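Local atomic coordinates of 1-deoxy-D-xylulose 5-phosphate reductoisomerase (Moraxella catarrhalis, PDB entry 4ZQG), a protein that catalyses the NAD(P)H-dependent rearrangement and reduction of 1-deoxy-D-xylulose 5-phosphate to 2-C-methyl-D-erythritol 4-phosphate in the MEP pathway of isoprenoid synthesis, and is inhibited by fosmidomycin. Residues A10-T15 against I90-D95; D370-Q375 against R399-A404; T149-D154 against A159-L164. One frame throughout, in Å; residues are numbered along the deposited sequence.

Contact 1 of 3, residues A10-T15 against I90-D95; sequences AILGAT and IEIASD. With NAD (nicotinamide-adenine-dinucleotide), chain C.
Ile-92, on the last turn of helix 85-93, sets its CG2 methyl against Ala-10 and Leu-12 of strand 7-12, an inner strand of the parallel sheet in a Rossmann-type nucleotide-binding fold. This is the tight part of the contact: CG2 of Ile-92 lies 3.5 Å from CB of Ala-10 and 3.5 Å from CD2 of Leu-12. It reaches both because the branch stands anti to the backbone N, while CG1 turns back beside that N (chi1 -82°). The side chains of Leu-12 and Ile-92 lie side by side and point opposite ways, and Thr-39 of strand 33-39 touches both. Packing is looser next door, where CD1 of Leu-12 comes only within 4.4 Å of CB of Ala-93. On the solvent side of the helix stand Ile-90 and Glu-91; Lys-58 makes salt bridges to both Glu-91 and Asp-95. Past Leu-12 the strand runs into the cofactor site through a type II turn from Ile-11 to Ala-14, with Gly-13 at a positive phi (93°) beside the adenosine ribose of NAD. There OG1 of Thr-15 shares a 2.7 Å hydrogen bond with ribose hydroxyl O3B of NAD, either oxygen being able to donate.

Contact 2 of 3, residues D370-Q375 against R399-A404; sequences DKTIAQ and RKIATA
Ile-401 and Ile-373 meet flank to flank, in head-to-tail fashion. CD1 of Ile-401 reaches CG1 of Ile-373 at 3.8 Å, while CD1 of Ile-373 in turn comes 3.9 Å from CG2 of Ile-401 and 4.1 Å from CB of Ile-401, so that each chain end lies beside the inner part of the other. With CG1 of Ile-401 beside its backbone N (chi1 -66°), CD1 is carried to Ile-373 and Thr-372, while the CG2 branch, anti to that N, faces Asp-370 and the end of Ile-373. Thr-372 crosses Ile-401 obliquely at the more exposed margin, its CG2 methyl 4.0 Å from CD1 of Ile-401. Asp-370 also comes in at a slant, with OD1 3.7 Å from the CG2 methyl of Ile-401. The short helix 371-374 is thus laid against the long C-terminal helix 387-409, within the helical C-terminal part of the reductoisomerase. Ala-338 of helix 333-351 and Cys-367 of helix 359-368 also touch Ile-373. Asp-370 is the N-cap of helix 371-374: its OD2 accepts from Ile-373 N at 3.2 Å, the amide standing above the carboxylate plane. OD1, the oxygen that touches the CG2 methyl of Ile-401, also forms a salt bridge with Lys-405, so both carboxylate oxygens have polar partners.

Contact 3 of 3, residues T149-D154 against A159-L164; sequences TILPID and AIYQCL. With MG (magnesium ion), chain D; NAD (nicotinamide-adenine-dinucleotide), chain C; FOM (3-[formyl(hydroxy)amino]propylphosphonic acid), chain E.
The phenol ring of Tyr-161 receives Pro-152 obliquely, the two side chains set nearly perpendicular. CD of Pro-152 is 3.9 Å from CD1 of Tyr-161, while CG of Pro-152 lies 4.0 Å from CB of the same tyrosine. With its CG anti to the backbone N (chi1 -177°), Tyr-161 extends from helix 155-162 along the strand as far as Leu-151, whose CD2 is 4.3 Å from the hydroxyl OH of Tyr-161. Tyr-290 makes an edge-to-face pair with this ring.

The second flat group, the carboxylate of Asp-154, lies where the strand has ended, at the N-cap of the helix. It binds magnesium through a single oxygen, OD1 of Asp-154 being 2.1 Å from the metal, and Glu-156 and Glu-235 complete the protein's share of the site. Fosmidomycin chelates the same ion, its O2 standing 2.1 Å and its O1 2.2 Å from the magnesium. OD2 of Asp-154 turns to a salt bridge with Lys-129, and OD1 of Asp-154 approaches C5N of the nicotinamide ring at 3.3 Å.

Within the chain, strand 149-152 is an outermost strand of the parallel sheet, hydrogen-bonded through its backbone to strand 123-126; Leu-242 of helix 230-243 packs on Pro-152, and strand 260-266 touches the helix through Ile-160.

Followed from the N terminus, the three contacts come in series, none enclosing or crossing another. Contact 1 closes the longest loop: the chain leaves strand 7-12 and passes through 74 intervening residues before helix 85-93 returns to pack on it. Contact 3 follows with a tight closure of only four residues, folding helix 155-162 back on edge strand 149-152 of the same parallel sheet. Both touch NAD, contact 1 at the adenosine ribose and contact 3 at the nicotinamide ring, with nearest atoms about 8 Å apart. Contact 2 comes last, closing a 23-residue loop between helices 371-374 and 387-409, its centre about 34 Å from that of contact 3.

Contact 1 of 3, residues A10-T15 against I90-D95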
loop_
_atom_site.group_PDB
_atom_site.type_symbol
_atom_site.label_atom_id
_atom_site.label_comp_id
_atom_site.label_asym_id
_atom_site.label_seq_id
_atom_site.Cartn_x
_atom_site.Cartn_y
_atom_site.Cartn_z
ATOM N N ALA A 10 -27.484 -3.339 -10.889
ATOM C CA ALA A 10 -28.038 -2.240 -11.665
ATOM C C ALA A 10 -26.891 -1.338 -11.994
ATOM O O ALA A 10 -26.187 -0.912 -11.090
ATOM C CB ALA A 10 -29.064 -1.477 -10.859
ATOM N N ILE A 11 -26.697 -1.037 -13.269
ATOM C CA ILE A 11 -25.637 -0.118 -13.688
ATOM C C ILE A 11 -26.227 1.188 -14.196
ATOM O O ILE A 11 -26.689 1.289 -15.321
ATOM C CB ILE A 11 -24.743 -0.740 -14.754
ATOM C CG1 ILE A 11 -24.145 -2.036 -14.217
ATOM C CG2 ILE A 11 -23.664 0.239 -15.154
ATOM C CD1 ILE A 11 -23.408 -2.821 -15.264
ATOM N N LEU A 12 -26.230 2.189 -13.330
ATOM C CA LEU A 12 -26.790 3.454 -13.670
ATOM C C LEU A 12 -25.715 4.203 -14.393
ATOM O O LEU A 12 -24.680 4.486 -13.823
ATOM C CB LEU A 12 -27.210 4.190 -12.408
ATOM C CG LEU A 12 -28.282 3.568 -11.535
ATOM C CD1 LEU A 12 -29.041 4.679 -10.833
ATOM C CD2 LEU A 12 -29.303 2.820 -12.337
ATOM N N GLY A 13 -25.951 4.548 -15.645
ATOM C CA GLY A 13 -24.936 5.246 -16.454
ATOM C C GLY A 13 -24.116 4.243 -17.235
ATOM O O GLY A 13 -22.947 4.453 -17.469
ATOM N N ALA A 14 -24.766 3.172 -17.694
ATOM C CA ALA A 14 -24.104 2.031 -18.371
ATOM C C ALA A 14 -23.456 2.298 -19.708
ATOM O O ALA A 14 -22.696 1.464 -20.168
ATOM C CB ALA A 14 -25.080 0.874 -18.537
ATOM N N THR A 15 -23.757 3.425 -20.325
ATOM C CA THR A 15 -23.298 3.737 -21.681
ATOM C C THR A 15 -22.072 4.578 -21.701
ATOM O O THR A 15 -21.488 4.749 -22.736
ATOM C CB THR A 15 -24.365 4.501 -22.509
ATOM O OG1 THR A 15 -24.842 5.655 -21.784
ATOM C CG2 THR A 15 -25.539 3.591 -22.820
ATOM N N ILE A 90 -34.794 6.086 -9.879
ATOM C CA ILE A 90 -35.138 5.847 -8.484
ATOM C C ILE A 90 -35.669 4.425 -8.328
ATOM O O ILE A 90 -35.277 3.704 -7.428
ATOM C CB ILE A 90 -36.135 6.929 -7.962
ATOM C CG1 ILE A 90 -35.388 8.265 -7.804
ATOM C CG2 ILE A 90 -36.750 6.558 -6.613
ATOM C CD1 ILE A 90 -36.261 9.495 -8.035
ATOM N N GLU A 91 -36.514 4.016 -9.246
ATOM C CA GLU A 91 -37.064 2.684 -9.242
ATOM C C GLU A 91 -36.017 1.597 -9.348
ATOM O O GLU A 91 -36.057 0.629 -8.620
ATOM C CB GLU A 91 -38.033 2.545 -10.414
ATOM C CG GLU A 91 -38.926 1.325 -10.350
ATOM C CD GLU A 91 -39.869 1.207 -11.556
ATOM O OE1 GLU A 91 -40.544 2.209 -12.023
ATOM O OE2 GLU A 91 -39.930 0.052 -12.018
ATOM N N ILE A 92 -35.098 1.744 -10.282
ATOM C CA ILE A 92 -34.049 0.765 -10.482
ATOM C C ILE A 92 -33.148 0.742 -9.282
ATOM O O ILE A 92 -32.769 -0.330 -8.809
ATOM C CB ILE A 92 -33.220 1.103 -11.718
ATOM C CG1 ILE A 92 -33.924 0.593 -12.957
ATOM C CG2 ILE A 92 -31.839 0.471 -11.647
ATOM C CD1 ILE A 92 -33.548 1.375 -14.190
ATOM N N ALA A 93 -32.808 1.933 -8.782
ATOM C CA ALA A 93 -31.942 2.049 -7.616
ATOM C C ALA A 93 -32.509 1.451 -6.343
ATOM O O ALA A 93 -31.726 1.056 -5.482
ATOM C CB ALA A 93 -31.559 3.490 -7.377
ATOM N N SER A 94 -33.841 1.380 -6.205
ATOM C CA SER A 94 -34.462 0.819 -4.991
ATOM C C SER A 94 -35.146 -0.512 -5.200
ATOM O O SER A 94 -35.817 -1.031 -4.307
ATOM C CB SER A 94 -35.455 1.806 -4.382
ATOM O OG SER A 94 -36.409 2.218 -5.314
ATOM N N ASP A 95 -34.930 -1.085 -6.363
ATOM C CA ASP A 95 -35.617 -2.273 -6.777
ATOM C C ASP A 95 -35.280 -3.407 -5.815
ATOM O O ASP A 95 -34.108 -3.686 -5.520
ATOM C CB ASP A 95 -35.211 -2.565 -8.234
ATOM C CG ASP A 95 -35.983 -3.698 -8.861
ATOM O OD1 ASP A 95 -36.096 -4.752 -8.199
ATOM O OD2 ASP A 95 -36.423 -3.534 -10.041
HETATM P PA NAD C . -19.705 9.800 -19.181
HETATM O O1A NAD C . -19.965 11.219 -19.556
HETATM O O2A NAD C . -18.781 8.928 -20.004
HETATM O O5B NAD C . -21.077 8.989 -18.906
HETATM C C5B NAD C . -22.112 9.447 -18.051
HETATM C C4B NAD C . -23.265 8.432 -17.986
HETATM O O4B NAD C . -24.344 9.061 -17.270
HETATM C C3B NAD C . -23.804 8.017 -19.363
HETATM O O3B NAD C . -24.203 6.644 -19.392
HETATM C C2B NAD C . -25.015 8.918 -19.545
HETATM O O2B NAD C . -26.092 8.287 -20.234
HETATM C C1B NAD C . -25.462 9.268 -18.130
HETATM N N9A NAD C . -25.981 10.666 -18.050
HETATM C C8A NAD C . -25.363 11.764 -18.521
HETATM N N7A NAD C . -26.103 12.878 -18.302
HETATM C C5A NAD C . -27.223 12.504 -17.685
HETATM C C6A NAD C . -28.415 13.233 -17.198
HETATM N N6A NAD C . -28.506 14.594 -17.340
HETATM N N1A NAD C . -29.368 12.469 -16.624
HETATM C C2A NAD C . -29.264 11.112 -16.517
HETATM N N3A NAD C . -28.210 10.380 -16.946
HETATM C C4A NAD C . -27.165 11.035 -17.528
HETATM O O3 NAD C . -19.167 9.862 -17.657
HETATM P PN NAD C . -17.922 9.099 -16.973
HETATM O O1N NAD C . -16.690 9.811 -17.488
HETATM O O2N NAD C . -18.174 7.613 -17.073
HETATM O O5D NAD C . -18.210 9.581 -15.468
HETATM C C5D NAD C . -19.175 8.929 -14.638
HETATM C C4D NAD C . -18.972 9.335 -13.177
HETATM O O4D NAD C . -17.879 8.635 -12.576
HETATM C C3D NAD C . -18.651 10.816 -13.072
HETATM O O3D NAD C . -19.263 11.293 -11.879
HETATM C C2D NAD C . -17.141 10.870 -13.013
HETATM O O2D NAD C . -16.685 12.077 -12.384
HETATM C C1D NAD C . -16.825 9.570 -12.264
HETATM N N1N NAD C . -15.508 9.022 -12.622
HETATM C C2N NAD C . -15.229 8.642 -13.894
HETATM C C3N NAD C . -13.954 8.148 -14.239
HETATM C C7N NAD C . -13.610 7.691 -15.635
HETATM O O7N NAD C . -12.615 7.013 -15.820
HETATM N N7N NAD C . -14.399 8.011 -16.659
HETATM C C4N NAD C . -12.989 8.051 -13.248
HETATM C C5N NAD C . -13.317 8.428 -11.970
HETATM C C6N NAD C . -14.575 8.917 -11.662
#

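Contact 2 of 3, residues D370-Q375 against R399-A404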
loop_
_atom_site.group_PDB
_atom_site.type_symbol
_atom_site.label_atom_id
_atom_site.label_comp_id
_atom_site.label_asym_id
_atom_site.label_seq_id
_atom_site.Cartn_x
_atom_site.Cartn_y
_atom_site.Cartn_z
ATOM N N ASP A 370 -20.271 35.237 -3.975
ATOM C CA ASP A 370 -21.518 35.957 -4.234
ATOM C C ASP A 370 -22.484 35.978 -3.047
ATOM O O ASP A 370 -22.826 34.922 -2.507
ATOM C CB ASP A 370 -22.229 35.305 -5.406
ATOM C CG ASP A 370 -23.498 36.013 -5.777
ATOM O OD1 ASP A 370 -23.573 36.486 -6.932
ATOM O OD2 ASP A 370 -24.410 36.092 -4.923
ATOM N N LYS A 371 -22.980 37.171 -2.701
ATOM C CA LYS A 371 -23.795 37.335 -1.492
ATOM C C LYS A 371 -25.108 36.553 -1.561
ATOM O O LYS A 371 -25.576 36.022 -0.551
ATOM C CB LYS A 371 -24.050 38.811 -1.190
ATOM C CG LYS A 371 -22.792 39.573 -0.789
ATOM N N THR A 372 -25.675 36.440 -2.752
ATOM C CA THR A 372 -26.933 35.703 -2.931
ATOM C C THR A 372 -26.751 34.195 -2.788
ATOM O O THR A 372 -27.642 33.486 -2.316
ATOM C CB THR A 372 -27.579 36.067 -4.280
ATOM O OG1 THR A 372 -27.649 37.491 -4.347
ATOM C CG2 THR A 372 -28.980 35.501 -4.413
ATOM N N ILE A 373 -25.598 33.701 -3.187
ATOM C CA ILE A 373 -25.296 32.309 -2.970
ATOM C C ILE A 373 -24.991 32.104 -1.471
ATOM O O ILE A 373 -25.588 31.253 -0.813
ATOM C CB ILE A 373 -24.156 31.865 -3.917
ATOM C CG1 ILE A 373 -24.730 31.725 -5.328
ATOM C CG2 ILE A 373 -23.534 30.548 -3.477
ATOM C CD1 ILE A 373 -23.712 31.781 -6.446
ATOM N N ALA A 374 -24.113 32.933 -0.921
ATOM C CA ALA A 374 -23.717 32.788 0.489
ATOM C C ALA A 374 -24.861 32.765 1.529
ATOM O O ALA A 374 -24.683 32.223 2.625
ATOM C CB ALA A 374 -22.684 33.843 0.854
ATOM N N GLN A 375 -26.025 33.326 1.207
ATOM C CA GLN A 375 -27.168 33.234 2.127
ATOM C C GLN A 375 -27.505 31.803 2.517
ATOM O O GLN A 375 -28.027 31.581 3.607
ATOM C CB GLN A 375 -28.464 33.879 1.593
ATOM C CG GLN A 375 -28.317 34.937 0.506
ATOM C CD GLN A 375 -29.642 35.552 -0.002
ATOM O OE1 GLN A 375 -29.838 36.765 0.062
ATOM N NE2 GLN A 375 -30.527 34.726 -0.527
ATOM N N ARG A 399 -27.051 27.469 -10.707
ATOM C CA ARG A 399 -27.186 27.376 -12.190
ATOM C C ARG A 399 -27.493 28.740 -12.805
ATOM O O ARG A 399 -26.735 29.223 -13.636
ATOM C CB ARG A 399 -28.184 26.277 -12.624
ATOM C CG ARG A 399 -27.488 24.937 -12.893
ATOM C CD ARG A 399 -28.418 23.725 -13.035
ATOM N NE ARG A 399 -27.879 22.512 -12.388
ATOM C CZ ARG A 399 -26.835 21.806 -12.823
ATOM N NH1 ARG A 399 -26.190 22.146 -13.946
ATOM N NH2 ARG A 399 -26.418 20.761 -12.101
ATOM N N LYS A 400 -28.546 29.386 -12.315
ATOM C CA LYS A 400 -28.932 30.741 -12.771
ATOM C C LYS A 400 -27.790 31.755 -12.627
ATOM O O LYS A 400 -27.450 32.448 -13.580
ATOM C CB LYS A 400 -30.162 31.221 -12.000
ATOM C CG LYS A 400 -30.510 32.702 -12.178
ATOM C CD LYS A 400 -30.870 33.400 -10.863
ATOM C CE LYS A 400 -32.176 32.865 -10.287
ATOM N NZ LYS A 400 -32.332 33.341 -8.891
ATOM N N ILE A 401 -27.173 31.815 -11.436
ATOM C CA ILE A 401 -26.242 32.898 -11.112
ATOM C C ILE A 401 -24.925 32.713 -11.818
ATOM O O ILE A 401 -24.328 33.680 -12.309
ATOM C CB ILE A 401 -26.034 33.020 -9.597
ATOM C CG1 ILE A 401 -27.333 33.442 -8.952
ATOM C CG2 ILE A 401 -24.981 34.057 -9.286
ATOM C CD1 ILE A 401 -27.253 33.663 -7.478
ATOM N N ALA A 402 -24.480 31.465 -11.861
ATOM C CA ALA A 402 -23.303 31.129 -12.623
ATOM C C ALA A 402 -23.511 31.469 -14.102
ATOM O O ALA A 402 -22.656 32.086 -14.715
ATOM C CB ALA A 402 -22.976 29.646 -12.440
ATOM N N THR A 403 -24.649 31.069 -14.673
ATOM C CA THR A 403 -24.974 31.477 -16.045
ATOM C C THR A 403 -24.868 32.981 -16.194
ATOM O O THR A 403 -24.282 33.463 -17.152
ATOM C CB THR A 403 -26.381 31.068 -16.475
ATOM O OG1 THR A 403 -26.543 29.660 -16.344
ATOM C CG2 THR A 403 -26.616 31.433 -17.924
ATOM N N ALA A 404 -25.421 33.720 -15.232
ATOM C CA ALA A 404 -25.350 35.182 -15.252
ATOM C C ALA A 404 -23.934 35.688 -15.173
ATOM O O ALA A 404 -23.586 36.624 -15.853
ATOM C CB ALA A 404 -26.171 35.785 -14.124
#

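Contact 3 of 3, residues T149-D154 against A159-L164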
loop_
_atom_site.group_PDB
_atom_site.type_symbol
_atom_site.label_atom_id
_atom_site.label_comp_id
_atom_site.label_asym_id
_atom_site.label_seq_id
_atom_site.Cartn_x
_atom_site.Cartn_y
_atom_site.Cartn_z
ATOM N N THR A 149 -23.967 0.035 2.014
ATOM C CA THR A 149 -22.520 0.007 2.027
ATOM C C THR A 149 -22.111 0.769 0.825
ATOM O O THR A 149 -22.656 0.555 -0.224
ATOM C CB THR A 149 -21.958 -1.424 1.833
ATOM O OG1 THR A 149 -22.867 -2.374 2.386
ATOM C CG2 THR A 149 -20.588 -1.603 2.515
ATOM N N ILE A 150 -21.151 1.650 0.952
ATOM C CA ILE A 150 -20.645 2.398 -0.163
ATOM C C ILE A 150 -19.215 2.001 -0.376
ATOM O O ILE A 150 -18.433 2.080 0.555
ATOM C CB ILE A 150 -20.667 3.893 0.142
ATOM C CG1 ILE A 150 -22.103 4.319 0.432
ATOM C CG2 ILE A 150 -20.053 4.684 -1.013
ATOM C CD1 ILE A 150 -22.282 5.809 0.506
ATOM N N LEU A 151 -18.882 1.586 -1.599
ATOM C CA LEU A 151 -17.523 1.344 -2.010
ATOM C C LEU A 151 -17.130 2.237 -3.139
ATOM O O LEU A 151 -17.751 2.267 -4.181
ATOM C CB LEU A 151 -17.347 -0.080 -2.478
ATOM C CG LEU A 151 -17.499 -1.123 -1.381
ATOM C CD1 LEU A 151 -18.965 -1.457 -1.144
ATOM C CD2 LEU A 151 -16.718 -2.377 -1.764
ATOM N N PRO A 152 -16.032 2.935 -2.978
ATOM C CA PRO A 152 -15.646 3.848 -4.029
ATOM C C PRO A 152 -14.927 3.177 -5.189
ATOM O O PRO A 152 -14.071 2.270 -5.005
ATOM C CB PRO A 152 -14.685 4.791 -3.309
ATOM C CG PRO A 152 -14.042 3.922 -2.295
ATOM C CD PRO A 152 -15.101 2.967 -1.833
ATOM N N ILE A 153 -15.260 3.691 -6.365
ATOM C CA ILE A 153 -14.786 3.241 -7.647
ATOM C C ILE A 153 -13.782 4.233 -8.138
ATOM O O ILE A 153 -12.895 3.893 -8.911
ATOM C CB ILE A 153 -15.963 3.230 -8.677
ATOM C CG1 ILE A 153 -16.656 1.882 -8.678
ATOM C CG2 ILE A 153 -15.536 3.636 -10.124
ATOM C CD1 ILE A 153 -17.895 1.873 -9.592
ATOM N N ASP A 154 -13.968 5.490 -7.765
ATOM C CA ASP A 154 -12.993 6.501 -8.093
ATOM C C ASP A 154 -11.573 5.999 -7.676
ATOM O O ASP A 154 -11.385 5.450 -6.585
ATOM C CB ASP A 154 -13.367 7.835 -7.427
ATOM C CG ASP A 154 -12.751 9.010 -8.157
ATOM O OD1 ASP A 154 -11.871 8.721 -8.969
ATOM O OD2 ASP A 154 -13.154 10.178 -7.972
ATOM N N ALA A 159 -8.018 3.438 -4.079
ATOM C CA ALA A 159 -6.655 3.264 -3.512
ATOM C C ALA A 159 -6.613 3.444 -2.011
ATOM O O ALA A 159 -6.254 2.537 -1.284
ATOM C CB ALA A 159 -5.690 4.223 -4.140
ATOM N N ILE A 160 -7.037 4.607 -1.550
ATOM C CA ILE A 160 -7.125 4.869 -0.120
ATOM C C ILE A 160 -7.894 3.768 0.585
ATOM O O ILE A 160 -7.483 3.272 1.624
ATOM C CB ILE A 160 -7.773 6.245 0.143
ATOM C CG1 ILE A 160 -6.795 7.359 -0.215
ATOM C CG2 ILE A 160 -8.172 6.387 1.587
ATOM C CD1 ILE A 160 -7.468 8.689 -0.340
ATOM N N TYR A 161 -9.021 3.374 0.026
ATOM C CA TYR A 161 -9.828 2.363 0.679
ATOM C C TYR A 161 -9.066 1.034 0.831
ATOM O O TYR A 161 -9.119 0.369 1.863
ATOM C CB TYR A 161 -11.092 2.170 -0.156
ATOM C CG TYR A 161 -12.083 1.199 0.431
ATOM C CD1 TYR A 161 -13.104 1.642 1.255
ATOM C CD2 TYR A 161 -12.002 -0.149 0.149
ATOM C CE1 TYR A 161 -14.043 0.761 1.770
ATOM C CE2 TYR A 161 -12.918 -1.034 0.664
ATOM C CZ TYR A 161 -13.950 -0.570 1.464
ATOM O OH TYR A 161 -14.840 -1.456 2.003
ATOM N N GLN A 162 -8.377 0.638 -0.233
ATOM C CA GLN A 162 -7.551 -0.544 -0.217
ATOM C C GLN A 162 -6.417 -0.459 0.802
ATOM O O GLN A 162 -5.963 -1.480 1.313
ATOM C CB GLN A 162 -6.923 -0.767 -1.592
ATOM C CG GLN A 162 -7.862 -1.296 -2.679
ATOM C CD GLN A 162 -7.095 -1.892 -3.824
ATOM O OE1 GLN A 162 -6.302 -2.805 -3.639
ATOM N NE2 GLN A 162 -7.328 -1.387 -5.007
ATOM N N CYS A 163 -5.964 0.759 1.079
ATOM C CA CYS A 163 -4.886 0.992 1.992
ATOM C C CYS A 163 -5.308 1.278 3.470
ATOM O O CYS A 163 -4.489 1.732 4.276
ATOM C CB CYS A 163 -4.048 2.127 1.434
ATOM S SG CYS A 163 -3.077 1.569 0.002
ATOM N N LEU A 164 -6.557 0.957 3.828
ATOM C CA LEU A 164 -7.120 1.258 5.140
ATOM C C LEU A 164 -7.421 -0.044 5.872
ATOM O O LEU A 164 -7.679 -1.069 5.257
ATOM C CB LEU A 164 -8.374 2.128 4.990
ATOM C CG LEU A 164 -8.154 3.633 4.798
ATOM C CD1 LEU A 164 -9.425 4.406 4.524
ATOM C CD2 LEU A 164 -7.531 4.244 6.057
HETATM MG MG MG D . -10.356 10.049 -9.592
HETATM P PA NAD C . -19.705 9.800 -19.181
HETATM O O1A NAD C . -19.965 11.219 -19.556
HETATM O O2A NAD C . -18.781 8.928 -20.004
HETATM O O5B NAD C . -21.077 8.989 -18.906
HETATM C C5B NAD C . -22.112 9.447 -18.051
HETATM C C4B NAD C . -23.265 8.432 -17.986
HETATM O O4B NAD C . -24.344 9.061 -17.270
HETATM C C3B NAD C . -23.804 8.017 -19.363
HETATM O O3B NAD C . -24.203 6.644 -19.392
HETATM C C2B NAD C . -25.015 8.918 -19.545
HETATM O O2B NAD C . -26.092 8.287 -20.234
HETATM C C1B NAD C . -25.462 9.268 -18.130
HETATM N N9A NAD C . -25.981 10.666 -18.050
HETATM C C8A NAD C . -25.363 11.764 -18.521
HETATM N N7A NAD C . -26.103 12.878 -18.302
HETATM C C5A NAD C . -27.223 12.504 -17.685
HETATM C C6A NAD C . -28.415 13.233 -17.198
HETATM N N6A NAD C . -28.506 14.594 -17.340
HETATM N N1A NAD C . -29.368 12.469 -16.624
HETATM C C2A NAD C . -29.264 11.112 -16.517
HETATM N N3A NAD C . -28.210 10.380 -16.946
HETATM C C4A NAD C . -27.165 11.035 -17.528
HETATM O O3 NAD C . -19.167 9.862 -17.657
HETATM P PN NAD C . -17.922 9.099 -16.973
HETATM O O1N NAD C . -16.690 9.811 -17.488
HETATM O O2N NAD C . -18.174 7.613 -17.073
HETATM O O5D NAD C . -18.210 9.581 -15.468
HETATM C C5D NAD C . -19.175 8.929 -14.638
HETATM C C4D NAD C . -18.972 9.335 -13.177
HETATM O O4D NAD C . -17.879 8.635 -12.576
HETATM C C3D NAD C . -18.651 10.816 -13.072
HETATM O O3D NAD C . -19.263 11.293 -11.879
HETATM C C2D NAD C . -17.141 10.870 -13.013
HETATM O O2D NAD C . -16.685 12.077 -12.384
HETATM C C1D NAD C . -16.825 9.570 -12.264
HETATM N N1N NAD C . -15.508 9.022 -12.622
HETATM C C2N NAD C . -15.229 8.642 -13.894
HETATM C C3N NAD C . -13.954 8.148 -14.239
HETATM C C7N NAD C . -13.610 7.691 -15.635
HETATM O O7N NAD C . -12.615 7.013 -15.820
HETATM N N7N NAD C . -14.399 8.011 -16.659
HETATM C C4N NAD C . -12.989 8.051 -13.248
HETATM C C5N NAD C . -13.317 8.428 -11.970
HETATM C C6N NAD C . -14.575 8.917 -11.662
HETATM O O2 FOM E . -10.205 10.868 -11.556
HETATM N N1 FOM E . -9.442 9.956 -12.256
HETATM C C1 FOM E . -9.360 8.741 -11.895
HETATM O O1 FOM E . -9.940 8.344 -10.898
HETATM C C2 FOM E . -8.701 10.518 -13.380
HETATM C C3 FOM E . -7.810 11.502 -12.619
HETATM C C4 FOM E . -7.054 12.413 -13.545
HETATM P PA1 FOM E . -6.214 13.551 -12.466
HETATM O OP1 FOM E . -5.158 12.698 -11.629
HETATM O OP2 FOM E . -7.143 14.039 -11.446
HETATM O OP3 FOM E . -5.490 14.802 -13.215
#